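Local coordinates for protein decaprenyl diphosphate synthase (Rhodobacter capsulatus, PDB 3MZV) that probably condenses farnesyl diphosphate with successive isopentenyl diphosphate units, using magnesium, to make the long all-trans prenyl diphosphate for quinone side chains, at residues Ala65-Tyr70 against Lys311-Pro316. Numbering follows the deposited sequence.
Sequences ARLVGY and KLPDHP
The imidazole of H315 lies between the last turn of helix 56-67 and the ring of P316, the next residue: CA of L67 and the carbonyl O of R66 sit over one face, and CD of P316 stands 3.1 Å from the plane on the opposite face, nearer the ring's margin than its centre. On the helix-facing side, toward the CG end of the ring, lies L67 CD1, though its fit against H315 is only approximate. R66 O stands 3.9 Å from H315 NE2 without forming a hydrogen bond. L67 carries most of the contact. With CG anti to its backbone N (chi1 174°), it reaches across into the bend of 312-315, sending CD1 toward the carbonyl O of P313 and CD2 toward CD1 of L312 (4.2 Å). The pyrrolidine of P313 rests its CG on the carbonyl O of L67 at 3.6 Å. L205 and Q201 of helix 199-224 back L312. Several polar groups are held elsewhere: R66 NE in a salt bridge with D21, G69 N on R66 O (3.0 Å) and Y70 N on A65 O in the Schellman motif that ends helix 56-67, with G69 at positive phi, and H315 ND1 capping L317 N at the start of helix 316-328. No hydrogen bond crosses between 65-70 and 311-316, so in this mainly helical prenyl synthase fold the two segments meet by van der Waals packing, supplemented by L67 on R318 and L321 of helix 316-328.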
loop_
_atom_site.group_PDB
_atom_site.type_symbol
_atom_site.label_atom_id
_atom_site.label_comp_id
_atom_site.label_asym_id
_atom_site.label_seq_id
_atom_site.Cartn_x
_atom_site.Cartn_y
_atom_site.Cartn_z
ATOM N N ALA B 65 -4.464 -0.823 25.667
ATOM C CA ALA B 65 -4.001 0.436 26.211
ATOM C C ALA B 65 -4.715 0.734 27.554
ATOM O O ALA B 65 -4.062 1.026 28.549
ATOM C CB ALA B 65 -4.214 1.600 25.188
ATOM N N ARG B 66 -6.040 0.596 27.580
ATOM C CA ARG B 66 -6.841 0.884 28.790
ATOM C C ARG B 66 -6.549 -0.162 29.877
ATOM O O ARG B 66 -6.526 0.169 31.060
ATOM C CB ARG B 66 -8.355 0.891 28.478
ATOM C CG ARG B 66 -8.837 2.032 27.588
ATOM C CD ARG B 66 -8.874 3.324 28.334
ATOM N NE ARG B 66 -9.495 4.410 27.572
ATOM C CZ ARG B 66 -9.684 5.647 28.050
ATOM N NH1 ARG B 66 -9.350 5.936 29.304
ATOM N NH2 ARG B 66 -10.229 6.594 27.290
ATOM N N LEU B 67 -6.300 -1.401 29.488
ATOM C CA LEU B 67 -5.944 -2.430 30.444
ATOM C C LEU B 67 -4.648 -2.131 31.236
ATOM O O LEU B 67 -4.523 -2.530 32.394
ATOM C CB LEU B 67 -5.834 -3.811 29.754
ATOM C CG LEU B 67 -5.331 -5.020 30.534
ATOM C CD1 LEU B 67 -6.141 -5.170 31.842
ATOM C CD2 LEU B 67 -5.459 -6.284 29.679
ATOM N N VAL B 68 -3.670 -1.496 30.606
ATOM C CA VAL B 68 -2.438 -1.155 31.319
ATOM C C VAL B 68 -2.514 0.258 31.942
ATOM O O VAL B 68 -1.494 0.824 32.378
ATOM C CB VAL B 68 -1.196 -1.353 30.418
ATOM C CG1 VAL B 68 -1.067 -2.805 29.975
ATOM C CG2 VAL B 68 -1.210 -0.374 29.236
ATOM N N GLY B 69 -3.706 0.851 31.954
ATOM C CA GLY B 69 -3.957 2.124 32.637
ATOM C C GLY B 69 -3.760 3.418 31.856
ATOM O O GLY B 69 -3.605 4.472 32.458
ATOM N N TYR B 70 -3.759 3.341 30.525
ATOM C CA TYR B 70 -3.527 4.506 29.699
ATOM C C TYR B 70 -4.789 5.343 29.673
ATOM O O TYR B 70 -5.874 4.799 29.558
ATOM C CB TYR B 70 -3.195 4.074 28.285
ATOM C CG TYR B 70 -2.740 5.173 27.368
ATOM C CD1 TYR B 70 -1.630 5.977 27.694
ATOM C CD2 TYR B 70 -3.414 5.430 26.195
ATOM C CE1 TYR B 70 -1.188 6.977 26.834
ATOM C CE2 TYR B 70 -2.981 6.380 25.327
ATOM C CZ TYR B 70 -1.861 7.175 25.648
ATOM O OH TYR B 70 -1.460 8.169 24.779
ATOM N N LYS B 311 -0.177 -12.696 32.842
ATOM C CA LYS B 311 0.813 -11.684 33.258
ATOM C C LYS B 311 0.278 -10.267 33.293
ATOM O O LYS B 311 0.995 -9.347 33.672
ATOM C CB LYS B 311 2.080 -11.728 32.385
ATOM C CG LYS B 311 2.916 -13.042 32.524
ATOM C CD LYS B 311 2.450 -14.123 31.530
ATOM C CE LYS B 311 3.564 -15.141 31.261
ATOM N NZ LYS B 311 3.268 -16.116 30.162
ATOM N N LEU B 312 -0.984 -10.077 32.938
ATOM C CA LEU B 312 -1.554 -8.744 32.870
ATOM C C LEU B 312 -2.357 -8.437 34.156
ATOM O O LEU B 312 -2.724 -9.358 34.882
ATOM C CB LEU B 312 -2.380 -8.638 31.598
ATOM C CG LEU B 312 -1.516 -8.942 30.352
ATOM C CD1 LEU B 312 -2.354 -9.072 29.125
ATOM C CD2 LEU B 312 -0.437 -7.887 30.151
ATOM N N PRO B 313 -2.614 -7.146 34.444
ATOM C CA PRO B 313 -3.293 -6.811 35.693
ATOM C C PRO B 313 -4.727 -7.277 35.703
ATOM O O PRO B 313 -5.350 -7.403 34.630
ATOM C CB PRO B 313 -3.235 -5.279 35.747
ATOM C CG PRO B 313 -2.714 -4.827 34.523
ATOM C CD PRO B 313 -2.156 -5.949 33.729
ATOM N N ASP B 314 -5.258 -7.540 36.894
ATOM C CA ASP B 314 -6.604 -8.077 36.993
ATOM C C ASP B 314 -7.663 -6.956 36.887
ATOM O O ASP B 314 -8.297 -6.588 37.867
ATOM C CB ASP B 314 -6.758 -8.914 38.278
ATOM C CG ASP B 314 -7.980 -9.778 38.249
ATOM O OD1 ASP B 314 -8.499 -10.024 37.128
ATOM O OD2 ASP B 314 -8.407 -10.246 39.329
ATOM N N HIS B 315 -7.856 -6.473 35.662
ATOM C CA HIS B 315 -8.697 -5.351 35.296
ATOM C C HIS B 315 -9.937 -5.987 34.620
ATOM O O HIS B 315 -9.855 -7.081 34.054
ATOM C CB HIS B 315 -7.893 -4.481 34.304
ATOM C CG HIS B 315 -8.552 -3.203 33.890
ATOM N ND1 HIS B 315 -9.552 -3.152 32.940
ATOM C CD2 HIS B 315 -8.349 -1.924 34.288
ATOM C CE1 HIS B 315 -9.950 -1.899 32.789
ATOM N NE2 HIS B 315 -9.237 -1.136 33.599
ATOM N N PRO B 316 -11.088 -5.313 34.660
ATOM C CA PRO B 316 -12.241 -5.898 33.969
ATOM C C PRO B 316 -11.948 -6.232 32.490
ATOM O O PRO B 316 -12.550 -7.132 31.935
ATOM C CB PRO B 316 -13.318 -4.812 34.085
ATOM C CG PRO B 316 -12.862 -3.909 35.227
ATOM C CD PRO B 316 -11.386 -4.012 35.294
#